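Local coordinates for short chain alcohol dehydrogenase-related dehydrogenase (Sinorhizobium meliloti, PDB 3TPC), which probably acts as an oxidoreductase of the short-chain dehydrogenase/reductase family, whose members typically use a nicotinamide dinucleotide cofactor, at residues D[10-15]-D[32-37]; D[17-22]-D[194-199]; D[114-119]-D[165-170]; D[187-192]-D[244-249]. One frame throughout, in Å; residues are numbered along the deposited sequence.

Contact 1: residues D[10-15]-D[32-37]; sequences FIVTGA and ATVLGL
Phe10 and Val12 each give both backbone polar atoms to the neighbouring strand, in parallel register. Phe10 N donates to Thr33 O at 2.8 Å, and Phe10 O accepts Leu35 N at 2.7 Å, an almost straight bond (173° at the hydrogen). Val12 repeats the pattern two residues on, its N bonding Leu35 O and its O receiving Leu37 N. Beyond the strand end the chain turns through Gly14, whose phi is positive, and Ala15 N closes the series on Leu37 O at 2.9 Å, tilted from that carbonyl's plane. Side chains then fill both faces. On one, Ile11 CG2 lies anti to the backbone N (chi1 -54° for CG1) and meets Leu37 CD1 at 3.7 Å, while Ile11 CG1 reaches Leu35 CB; Leu72, Phe74 and Ala75 of helix 65-79 cover this side. On the other, Val12 CG2 rests against Val34 CG1 at 4.1 Å and the Phe10 ring approaches Ala32 CB, with Thr24 and Leu27 of helix 18-29 packed over them. Gly36 has no side chain, and Ala15 CB settles 3.6 Å from Gly36 CA. These strands and helix 18-29 form the first beta-alpha-beta unit of the Rossmann fold; Thr13 and Gly14 open the glycine-rich turn that in relatives of this family borders the dinucleotide. Straight backbone bonds supply the polar part and hydrocarbon nearly all the rest, leaving Thr13 OG1 buried without a partner in the model: alignment comes from the main chain, and the side chains seal the sheet to its two helical layers.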
loop_
_atom_site.group_PDB
_atom_site.type_symbol
_atom_site.label_atom_id
_atom_site.label_comp_id
_atom_site.label_asym_id
_atom_site.label_seq_id
_atom_site.Cartn_x
_atom_site.Cartn_y
_atom_site.Cartn_z
ATOM N N PHE D 10 22.559 22.443 3.181
ATOM C CA PHE D 10 21.816 21.320 3.713
ATOM C C PHE D 10 22.057 21.097 5.178
ATOM O O PHE D 10 23.178 21.243 5.684
ATOM C CB PHE D 10 22.186 20.027 2.979
ATOM C CG PHE D 10 21.539 19.898 1.656
ATOM C CD1 PHE D 10 20.567 18.928 1.442
ATOM C CD2 PHE D 10 21.872 20.767 0.623
ATOM C CE1 PHE D 10 19.931 18.824 0.208
ATOM C CE2 PHE D 10 21.269 20.682 -0.596
ATOM C CZ PHE D 10 20.287 19.725 -0.819
ATOM N N ILE D 11 20.986 20.714 5.866
ATOM C CA ILE D 11 21.089 20.191 7.204
ATOM C C ILE D 11 20.894 18.703 7.134
ATOM O O ILE D 11 20.016 18.213 6.447
ATOM C CB ILE D 11 20.053 20.815 8.119
ATOM C CG1 ILE D 11 20.176 22.341 8.031
ATOM C CG2 ILE D 11 20.235 20.264 9.550
ATOM C CD1 ILE D 11 19.160 23.136 8.815
ATOM N N VAL D 12 21.748 17.987 7.831
ATOM C CA VAL D 12 21.694 16.577 7.838
ATOM C C VAL D 12 21.761 16.201 9.301
ATOM O O VAL D 12 22.535 16.783 10.082
ATOM C CB VAL D 12 22.878 15.896 7.102
ATOM C CG1 VAL D 12 22.747 14.416 7.207
ATOM C CG2 VAL D 12 22.966 16.261 5.611
ATOM N N THR D 13 20.987 15.169 9.619
ATOM C CA THR D 13 20.709 14.713 10.953
ATOM C C THR D 13 21.300 13.307 11.097
ATOM O O THR D 13 21.503 12.589 10.100
ATOM C CB THR D 13 19.173 14.836 11.093
ATOM O OG1 THR D 13 18.832 15.961 11.923
ATOM C CG2 THR D 13 18.505 13.592 11.465
ATOM N N GLY D 14 21.677 12.921 12.312
ATOM C CA GLY D 14 22.517 11.721 12.475
ATOM C C GLY D 14 23.728 11.684 11.564
ATOM O O GLY D 14 24.071 10.646 10.983
ATOM N N ALA D 15 24.386 12.827 11.451
ATOM C CA ALA D 15 25.488 13.051 10.509
ATOM C C ALA D 15 26.842 12.337 10.829
ATOM O O ALA D 15 27.738 12.250 9.958
ATOM C CB ALA D 15 25.721 14.573 10.342
ATOM N N ALA D 32 28.207 21.355 -1.787
ATOM C CA ALA D 32 27.185 21.936 -0.908
ATOM C C ALA D 32 27.724 22.330 0.475
ATOM O O ALA D 32 28.592 21.680 1.036
ATOM C CB ALA D 32 25.963 20.936 -0.763
ATOM N N THR D 33 27.161 23.375 1.040
ATOM C CA THR D 33 27.419 23.706 2.428
ATOM C C THR D 33 26.594 22.769 3.345
ATOM O O THR D 33 25.377 22.643 3.194
ATOM C CB THR D 33 27.045 25.188 2.662
ATOM O OG1 THR D 33 27.896 26.010 1.863
ATOM C CG2 THR D 33 27.187 25.576 4.092
ATOM N N VAL D 34 27.235 22.119 4.306
ATOM C CA VAL D 34 26.511 21.132 5.111
ATOM C C VAL D 34 26.570 21.424 6.621
ATOM O O VAL D 34 27.635 21.623 7.179
ATOM C CB VAL D 34 26.950 19.672 4.755
ATOM C CG1 VAL D 34 26.274 18.640 5.652
ATOM C CG2 VAL D 34 26.633 19.348 3.303
ATOM N N LEU D 35 25.401 21.455 7.262
ATOM C CA LEU D 35 25.304 21.519 8.704
ATOM C C LEU D 35 25.023 20.110 9.228
ATOM O O LEU D 35 23.920 19.589 9.097
ATOM C CB LEU D 35 24.222 22.515 9.154
ATOM C CG LEU D 35 24.089 22.628 10.680
ATOM C CD1 LEU D 35 25.429 22.898 11.417
ATOM C CD2 LEU D 35 23.051 23.662 11.087
ATOM N N GLY D 36 26.044 19.497 9.805
ATOM C CA GLY D 36 25.927 18.153 10.298
ATOM C C GLY D 36 25.522 18.135 11.750
ATOM O O GLY D 36 26.305 18.510 12.615
ATOM N N LEU D 37 24.297 17.703 12.029
ATOM C CA LEU D 37 23.815 17.539 13.417
ATOM C C LEU D 37 23.892 16.092 13.838
ATOM O O LEU D 37 23.660 15.199 13.002
ATOM C CB LEU D 37 22.377 18.016 13.550
ATOM C CG LEU D 37 22.178 19.472 13.161
ATOM C CD1 LEU D 37 20.738 19.817 13.219
ATOM C CD2 LEU D 37 22.956 20.363 14.123
#

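Contact 2: residues D[17-22]-D[194-199]; sequences SGLGAA and GIFDTP
Thr198 CG2 is the meeting point, 3.8 Å from Leu19 CD2 and also 3.8 Å from Gly18 CA. The Thr198 methyl gets there because chi1 of 71° sets OG1 between the backbone N and the carbonyl carbon and swings CG2 anti to the carbonyl carbon. Gly18 offers bare backbone at this point, and Pro199 CD approaches the same Gly18 CA at 4.2 Å. Leu19 bridges to a second partner: its CD2 comes obliquely to the Phe196 ring, 4.2 Å from Phe196 CD2. A looser touch joins Ser17 OG to Pro199 CG. No hydrogen bond crosses, so the two segments are held by van der Waals contact alone. Behind this first shell, Ala21 N bonds Ser17 O at 3.2 Å, and Asp197 is the centre of an inverse gamma turn, with a weak bond from Thr198 N to Phe196 O. Gly194 N lies in plane at the edge of the Phe196 ring. Gly18 and Gly20 are the last two glycines of the TGxxxGxG motif of classical short-chain dehydrogenases, and 194-199 probably lead into the loop that in relatives closes over cofactor and substrate, consistent with the chain being unmodelled after Pro199 as far as residue 212. Tyr228 of helix 225-237 packs on both Leu19 and Phe196, Met240 of the second subunit touches Phe196, and the contact thus joins helix 18-29 to the loop leaving strand 186-193.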
loop_
_atom_site.group_PDB
_atom_site.type_symbol
_atom_site.label_atom_id
_atom_site.label_comp_id
_atom_site.label_asym_id
_atom_site.label_seq_id
_atom_site.Cartn_x
_atom_site.Cartn_y
_atom_site.Cartn_z
ATOM N N SER D 17 27.555 9.128 11.667
ATOM C CA SER D 17 27.768 7.770 11.177
ATOM C C SER D 17 26.707 7.293 10.183
ATOM O O SER D 17 25.682 7.923 10.017
ATOM C CB SER D 17 27.826 6.792 12.353
ATOM O OG SER D 17 26.508 6.444 12.760
ATOM N N GLY D 18 26.988 6.176 9.533
ATOM C CA GLY D 18 26.004 5.433 8.814
ATOM C C GLY D 18 25.457 6.217 7.643
ATOM O O GLY D 18 26.231 6.699 6.790
ATOM N N LEU D 19 24.127 6.380 7.612
ATOM C CA LEU D 19 23.480 7.002 6.479
ATOM C C LEU D 19 23.694 8.505 6.491
ATOM O O LEU D 19 24.022 9.083 5.464
ATOM C CB LEU D 19 22.000 6.628 6.418
ATOM C CG LEU D 19 21.672 5.131 6.287
ATOM C CD1 LEU D 19 20.178 4.948 6.166
ATOM C CD2 LEU D 19 22.370 4.424 5.118
ATOM N N GLY D 20 23.500 9.157 7.630
ATOM C CA GLY D 20 23.708 10.591 7.637
ATOM C C GLY D 20 25.144 10.941 7.249
ATOM O O GLY D 20 25.381 11.926 6.527
ATOM N N ALA D 21 26.104 10.128 7.699
ATOM C CA ALA D 21 27.499 10.353 7.369
ATOM C C ALA D 21 27.654 10.297 5.845
ATOM O O ALA D 21 28.227 11.196 5.250
ATOM C CB ALA D 21 28.408 9.299 8.046
ATOM N N ALA D 22 27.117 9.272 5.199
ATOM C CA ALA D 22 27.403 9.159 3.809
ATOM C C ALA D 22 26.713 10.266 3.013
ATOM O O ALA D 22 27.222 10.698 1.986
ATOM C CB ALA D 22 27.058 7.792 3.310
ATOM N N GLY D 194 16.264 -0.825 3.192
ATOM C CA GLY D 194 16.328 -2.181 3.718
ATOM C C GLY D 194 17.618 -2.347 4.518
ATOM O O GLY D 194 17.984 -1.461 5.278
ATOM N N ILE D 195 18.312 -3.461 4.339
ATOM C CA ILE D 195 19.447 -3.754 5.176
ATOM C C ILE D 195 20.671 -3.085 4.613
ATOM O O ILE D 195 21.079 -3.416 3.503
ATOM C CB ILE D 195 19.851 -5.197 5.117
ATOM C CG1 ILE D 195 18.792 -6.099 5.694
ATOM C CG2 ILE D 195 21.158 -5.379 5.957
ATOM C CD1 ILE D 195 19.041 -7.529 5.295
ATOM N N PHE D 196 21.268 -2.181 5.386
ATOM C CA PHE D 196 22.468 -1.484 4.975
ATOM C C PHE D 196 23.636 -1.721 5.925
ATOM O O PHE D 196 23.442 -1.980 7.127
ATOM C CB PHE D 196 22.175 -0.003 4.867
ATOM C CG PHE D 196 21.590 0.393 3.534
ATOM C CD1 PHE D 196 20.232 0.149 3.252
ATOM C CD2 PHE D 196 22.367 1.026 2.581
ATOM C CE1 PHE D 196 19.686 0.516 2.056
ATOM C CE2 PHE D 196 21.824 1.388 1.356
ATOM C CZ PHE D 196 20.470 1.141 1.093
ATOM N N ASP D 197 24.774 -1.491 5.380
ATOM C CA ASP D 197 25.988 -1.661 6.168
ATOM C C ASP D 197 26.277 -0.370 6.911
ATOM O O ASP D 197 27.046 0.444 6.482
ATOM C CB ASP D 197 27.136 -2.070 5.226
ATOM C CG ASP D 197 28.378 -2.642 5.941
ATOM O OD1 ASP D 197 28.469 -2.659 7.171
ATOM O OD2 ASP D 197 29.304 -3.048 5.239
ATOM N N THR D 198 25.608 -0.242 8.045
ATOM C CA THR D 198 25.702 0.843 9.005
ATOM C C THR D 198 25.735 0.241 10.386
ATOM O O THR D 198 25.319 -0.857 10.570
ATOM C CB THR D 198 24.521 1.791 8.996
ATOM O OG1 THR D 198 23.387 1.154 9.545
ATOM C CG2 THR D 198 24.222 2.222 7.666
ATOM N N PRO D 199 26.244 0.960 11.357
ATOM C CA PRO D 199 26.235 0.465 12.714
ATOM C C PRO D 199 24.847 0.095 13.134
ATOM O O PRO D 199 24.683 -0.982 13.691
ATOM C CB PRO D 199 26.670 1.684 13.486
ATOM C CG PRO D 199 27.617 2.292 12.624
ATOM C CD PRO D 199 26.996 2.213 11.280
#

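Contact 3: residues D[114-119]-D[165-170]; sequences AVNLIG and ASKGGV
With CG beside its backbone N and anti to its carbonyl carbon (chi1 -69°), Asn116 turns its side chain across to Ser166 and Lys167. Asn116 CB lies 3.4 Å from Ser166 OG, and the amide continues past this hydroxyl to the lysine. Lys167 bends at chi2 (-53°), which carries its chain slantwise across the asparagine side chain, yet Lys167 NZ stays 4.1 Å from Asn116 OD1, too far for a bond; it binds Thr148 O, while Asn116 ND2 donates to Thr91 O. With an alanine here the carboxamide is gone, and the Thr91 carbonyl is likely to be left without this donor, with a gap opened beside Ser166 and the end of Lys167. Segments 114-119 and 165-170 run nearly parallel, their axes 8.3 Å apart at closest and 16° apart in direction. Asn116 and Lys167 probably correspond to the Asn and Lys of the Asn-Ser-Tyr-Lys tetrad of classical short-chain dehydrogenases. A wider pi-type turn at 114-118 bonds Gly119 N to Ala114 O. Leu117 CD1 packs 4.1 Å from Gly169 C, nearly a turn beyond Ser166 on the second helix; a side-chain carbon on this glycine would collide with the leucine. Val170 CG2 sits 3.5 Å from Asn116 O. Phe109 of the third subunit packs on Leu117.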
loop_
_atom_site.group_PDB
_atom_site.type_symbol
_atom_site.label_atom_id
_atom_site.label_comp_id
_atom_site.label_asym_id
_atom_site.label_seq_id
_atom_site.Cartn_x
_atom_site.Cartn_y
_atom_site.Cartn_z
ATOM N N ALA D 114 10.093 8.829 19.997
ATOM C CA ALA D 114 10.576 10.197 20.157
ATOM C C ALA D 114 11.808 10.517 19.260
ATOM O O ALA D 114 11.802 11.499 18.497
ATOM C CB ALA D 114 10.788 10.535 21.628
ATOM N N VAL D 115 12.805 9.643 19.236
ATOM C CA VAL D 115 13.939 9.877 18.355
ATOM C C VAL D 115 13.533 9.798 16.872
ATOM O O VAL D 115 13.797 10.695 16.115
ATOM C CB VAL D 115 15.013 8.837 18.581
ATOM C CG1 VAL D 115 15.990 8.834 17.434
ATOM C CG2 VAL D 115 15.698 9.033 19.942
ATOM N N ASN D 116 12.875 8.708 16.481
ATOM C CA ASN D 116 12.583 8.436 15.078
ATOM C C ASN D 116 11.474 9.340 14.509
ATOM O O ASN D 116 11.633 9.884 13.430
ATOM C CB ASN D 116 12.298 6.936 14.869
ATOM C CG ASN D 116 13.557 6.065 15.060
ATOM O OD1 ASN D 116 14.652 6.483 14.763
ATOM N ND2 ASN D 116 13.388 4.871 15.556
ATOM N N LEU D 117 10.394 9.550 15.258
ATOM C CA LEU D 117 9.258 10.297 14.755
ATOM C C LEU D 117 9.190 11.780 15.235
ATOM O O LEU D 117 9.117 12.686 14.403
ATOM C CB LEU D 117 7.950 9.531 15.030
ATOM C CG LEU D 117 6.646 10.288 14.740
ATOM C CD1 LEU D 117 6.576 10.865 13.295
ATOM C CD2 LEU D 117 5.476 9.375 14.976
ATOM N N ILE D 118 9.193 12.017 16.556
ATOM C CA ILE D 118 9.067 13.379 17.076
ATOM C C ILE D 118 10.264 14.200 16.633
ATOM O O ILE D 118 10.103 15.359 16.258
ATOM C CB ILE D 118 8.997 13.470 18.601
ATOM C CG1 ILE D 118 7.927 12.561 19.208
ATOM C CG2 ILE D 118 8.622 14.896 19.010
ATOM C CD1 ILE D 118 6.674 12.659 18.553
ATOM N N GLY D 119 11.450 13.560 16.661
ATOM C CA GLY D 119 12.693 14.110 16.103
ATOM C C GLY D 119 12.553 14.615 14.665
ATOM O O GLY D 119 12.908 15.770 14.375
ATOM N N ALA D 165 6.526 0.991 14.089
ATOM C CA ALA D 165 5.494 2.008 14.309
ATOM C C ALA D 165 6.060 3.397 14.064
ATOM O O ALA D 165 5.450 4.210 13.345
ATOM C CB ALA D 165 4.872 1.913 15.748
ATOM N N SER D 166 7.203 3.652 14.695
ATOM C CA SER D 166 8.045 4.837 14.494
ATOM C C SER D 166 8.138 5.262 13.028
ATOM O O SER D 166 7.934 6.412 12.662
ATOM C CB SER D 166 9.486 4.423 14.795
ATOM O OG SER D 166 9.841 4.838 16.040
ATOM N N LYS D 167 8.599 4.306 12.217
ATOM C CA LYS D 167 8.983 4.575 10.863
ATOM C C LYS D 167 7.737 4.642 10.020
ATOM O O LYS D 167 7.697 5.372 8.998
ATOM C CB LYS D 167 9.903 3.467 10.382
ATOM C CG LYS D 167 11.301 3.452 11.067
ATOM C CD LYS D 167 12.008 4.789 10.982
ATOM C CE LYS D 167 13.517 4.683 11.146
ATOM N NZ LYS D 167 14.137 5.979 10.703
ATOM N N GLY D 168 6.732 3.866 10.434
ATOM C CA GLY D 168 5.402 3.899 9.825
ATOM C C GLY D 168 4.833 5.287 9.993
ATOM O O GLY D 168 4.251 5.799 9.074
ATOM N N GLY D 169 5.074 5.902 11.163
ATOM C CA GLY D 169 4.747 7.276 11.441
ATOM C C GLY D 169 5.396 8.190 10.437
ATOM O O GLY D 169 4.723 9.093 9.847
ATOM N N VAL D 170 6.697 7.962 10.208
ATOM C CA VAL D 170 7.482 8.826 9.322
ATOM C C VAL D 170 7.006 8.713 7.892
ATOM O O VAL D 170 6.845 9.720 7.197
ATOM C CB VAL D 170 9.023 8.506 9.434
ATOM C CG1 VAL D 170 9.869 9.116 8.230
ATOM C CG2 VAL D 170 9.543 9.015 10.727
#

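Contact 4: residues D[187-192]-D[244-249]; sequences RVVTIA and EVIRLD
The Ala192 carbonyl is met from above its plane by Leu248 N, which lies 2.8 Å from Ala192 O and 41° out of that plane, whereas Ile246 N comes to Thr190 O within the carbonyl plane at 2.9 Å. Ala192 N reaches Ile246 O at a tilt, and Thr190 N meets Glu244 O nearly head-on, completing a parallel pairing of strands 186-193 and 245-248. Two side-chain flat groups also meet, the guanidinium of Arg247 and the carboxylate of Asp249. Arg247 takes hold side-on, NE at 2.7 Å and NH2 at 2.9 Å from the same Asp249 OD2, with NE's partner tilted slightly from the guanidinium plane; NH2 also pairs with Asp155. A leucine in its place would take away this charge, and the carboxylates of Asp249 and Asp155 would probably lose this cationic partner. Hydrocarbon fills the faces. On one, Ile191 CG2 and Leu248 CB lie side by side at 3.9 Å, and Val189 CG1, anti to the backbone N, touches Ile246 CD1 at 4.1 Å; Leu231, Val232 and Ile235 of helix 225-237 cover this side. On the other, Ala192 CB meets Val245 CG1 at 4.0 Å, and Thr174 of helix 161-181 packs on Thr190 and Val245. Strand 245-248 is the last of the Rossmann sheet in this chain, and Glu244 OE2 accepts the backbone N of Arg247 of the second subunit, with the reciprocal bond returning. Backbone hydrogen bonds and apolar packing together secure the strand within its own chain, while Glu244 OE2 and Arg247 N tie it to the second subunit.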
loop_
_atom_site.group_PDB
_atom_site.type_symbol
_atom_site.label_atom_id
_atom_site.label_comp_id
_atom_site.label_asym_id
_atom_site.label_seq_id
_atom_site.Cartn_x
_atom_site.Cartn_y
_atom_site.Cartn_z
ATOM N N ARG D 187 9.519 20.223 -1.358
ATOM C CA ARG D 187 9.162 18.836 -1.603
ATOM C C ARG D 187 9.462 18.002 -0.340
ATOM O O ARG D 187 10.346 18.349 0.462
ATOM C CB ARG D 187 9.886 18.267 -2.841
ATOM C CG ARG D 187 9.379 18.853 -4.165
ATOM C CD ARG D 187 9.977 18.193 -5.392
ATOM N NE ARG D 187 11.414 18.457 -5.591
ATOM C CZ ARG D 187 12.404 17.564 -5.479
ATOM N NH1 ARG D 187 12.144 16.302 -5.154
ATOM N NH2 ARG D 187 13.681 17.940 -5.657
ATOM N N VAL D 188 8.709 16.914 -0.160
ATOM C CA VAL D 188 8.923 16.047 0.960
ATOM C C VAL D 188 8.775 14.666 0.408
ATOM O O VAL D 188 7.703 14.341 -0.135
ATOM C CB VAL D 188 7.874 16.223 2.074
ATOM C CG1 VAL D 188 8.286 15.402 3.299
ATOM C CG2 VAL D 188 7.702 17.686 2.441
ATOM N N VAL D 189 9.854 13.874 0.570
ATOM C CA VAL D 189 10.015 12.556 0.012
ATOM C C VAL D 189 10.657 11.754 1.119
ATOM O O VAL D 189 11.415 12.319 1.860
ATOM C CB VAL D 189 10.946 12.578 -1.229
ATOM C CG1 VAL D 189 11.133 11.164 -1.845
ATOM C CG2 VAL D 189 10.374 13.471 -2.273
ATOM N N THR D 190 10.315 10.470 1.246
ATOM C CA THR D 190 10.811 9.560 2.270
ATOM C C THR D 190 11.385 8.338 1.560
ATOM O O THR D 190 10.809 7.861 0.564
ATOM C CB THR D 190 9.687 9.098 3.242
ATOM O OG1 THR D 190 9.189 10.239 3.954
ATOM C CG2 THR D 190 10.206 8.099 4.289
ATOM N N ILE D 191 12.568 7.912 2.011
ATOM C CA ILE D 191 13.172 6.672 1.559
ATOM C C ILE D 191 12.969 5.615 2.609
ATOM O O ILE D 191 13.247 5.854 3.786
ATOM C CB ILE D 191 14.765 6.798 1.395
ATOM C CG1 ILE D 191 15.158 7.749 0.286
ATOM C CG2 ILE D 191 15.357 5.444 1.010
ATOM C CD1 ILE D 191 16.682 8.172 0.315
ATOM N N ALA D 192 12.596 4.421 2.196
ATOM C CA ALA D 192 12.515 3.344 3.158
ATOM C C ALA D 192 13.607 2.355 2.842
ATOM O O ALA D 192 13.452 1.530 1.941
ATOM C CB ALA D 192 11.154 2.681 3.089
ATOM N N GLU D 244 6.233 10.871 -1.728
ATOM C CA GLU D 244 6.336 9.395 -1.902
ATOM C C GLU D 244 7.364 8.723 -1.013
ATOM O O GLU D 244 8.252 9.368 -0.463
ATOM C CB GLU D 244 6.577 9.071 -3.389
ATOM C CG GLU D 244 7.230 7.736 -3.755
ATOM C CD GLU D 244 6.269 6.542 -3.899
ATOM O OE1 GLU D 244 5.395 6.367 -3.026
ATOM O OE2 GLU D 244 6.402 5.737 -4.860
ATOM N N VAL D 245 7.161 7.424 -0.822
ATOM C CA VAL D 245 8.024 6.589 -0.055
ATOM C C VAL D 245 8.703 5.609 -1.023
ATOM O O VAL D 245 8.042 4.796 -1.657
ATOM C CB VAL D 245 7.229 5.798 0.995
ATOM C CG1 VAL D 245 8.170 4.944 1.823
ATOM C CG2 VAL D 245 6.461 6.763 1.931
ATOM N N ILE D 246 10.030 5.691 -1.126
ATOM C CA ILE D 246 10.729 4.802 -2.021
ATOM C C ILE D 246 11.406 3.741 -1.231
ATOM O O ILE D 246 12.209 4.061 -0.343
ATOM C CB ILE D 246 11.749 5.564 -2.849
ATOM C CG1 ILE D 246 11.027 6.709 -3.569
ATOM C CG2 ILE D 246 12.425 4.630 -3.887
ATOM C CD1 ILE D 246 11.918 7.799 -4.126
ATOM N N ARG D 247 11.091 2.483 -1.522
ATOM C CA ARG D 247 11.817 1.361 -0.902
ATOM C C ARG D 247 13.193 1.248 -1.564
ATOM O O ARG D 247 13.324 1.252 -2.807
ATOM C CB ARG D 247 11.081 0.007 -0.980
ATOM C CG ARG D 247 9.607 -0.006 -0.371
ATOM C CD ARG D 247 8.903 -1.360 -0.600
ATOM N NE ARG D 247 9.681 -2.463 -0.022
ATOM C CZ ARG D 247 9.324 -3.160 1.052
ATOM N NH1 ARG D 247 8.167 -2.903 1.648
ATOM N NH2 ARG D 247 10.104 -4.141 1.506
ATOM N N LEU D 248 14.217 1.174 -0.718
ATOM C CA LEU D 248 15.593 1.012 -1.230
ATOM C C LEU D 248 16.181 -0.232 -0.606
ATOM O O LEU D 248 16.846 -0.149 0.452
ATOM C CB LEU D 248 16.428 2.254 -0.890
ATOM C CG LEU D 248 17.751 2.310 -1.636
ATOM C CD1 LEU D 248 17.577 2.202 -3.151
ATOM C CD2 LEU D 248 18.540 3.554 -1.219
ATOM N N ASP D 249 15.831 -1.384 -1.171
ATOM C CA ASP D 249 15.974 -2.606 -0.406
ATOM C C ASP D 249 16.392 -3.875 -1.149
ATOM O O ASP D 249 16.362 -4.953 -0.565
ATOM C CB ASP D 249 14.668 -2.908 0.335
ATOM C CG ASP D 249 13.449 -3.095 -0.627
ATOM O OD1 ASP D 249 13.652 -3.207 -1.854
ATOM O OD2 ASP D 249 12.293 -3.118 -0.144
#

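Contacts 1 and 4 are both buried strand pairings of one parallel sheet, on opposite sides of the chain's centre with their own centres about 19 Å apart; contact 1 lies inside the sheet, whereas contact 4 includes its last strand and meets the second subunit. Contact 3 is equally buried but joins two helices without a hydrogen bond across. Contact 2 is the surface member, purely van der Waals and the smallest in buried area. It touches contact 1, whose strands flank the helix 18-29 that it uses, and contact 4, where Gly194 N probably bonds Leu248 O. Helix 161-181 of contact 3 leads into strand 186-193 of contact 4.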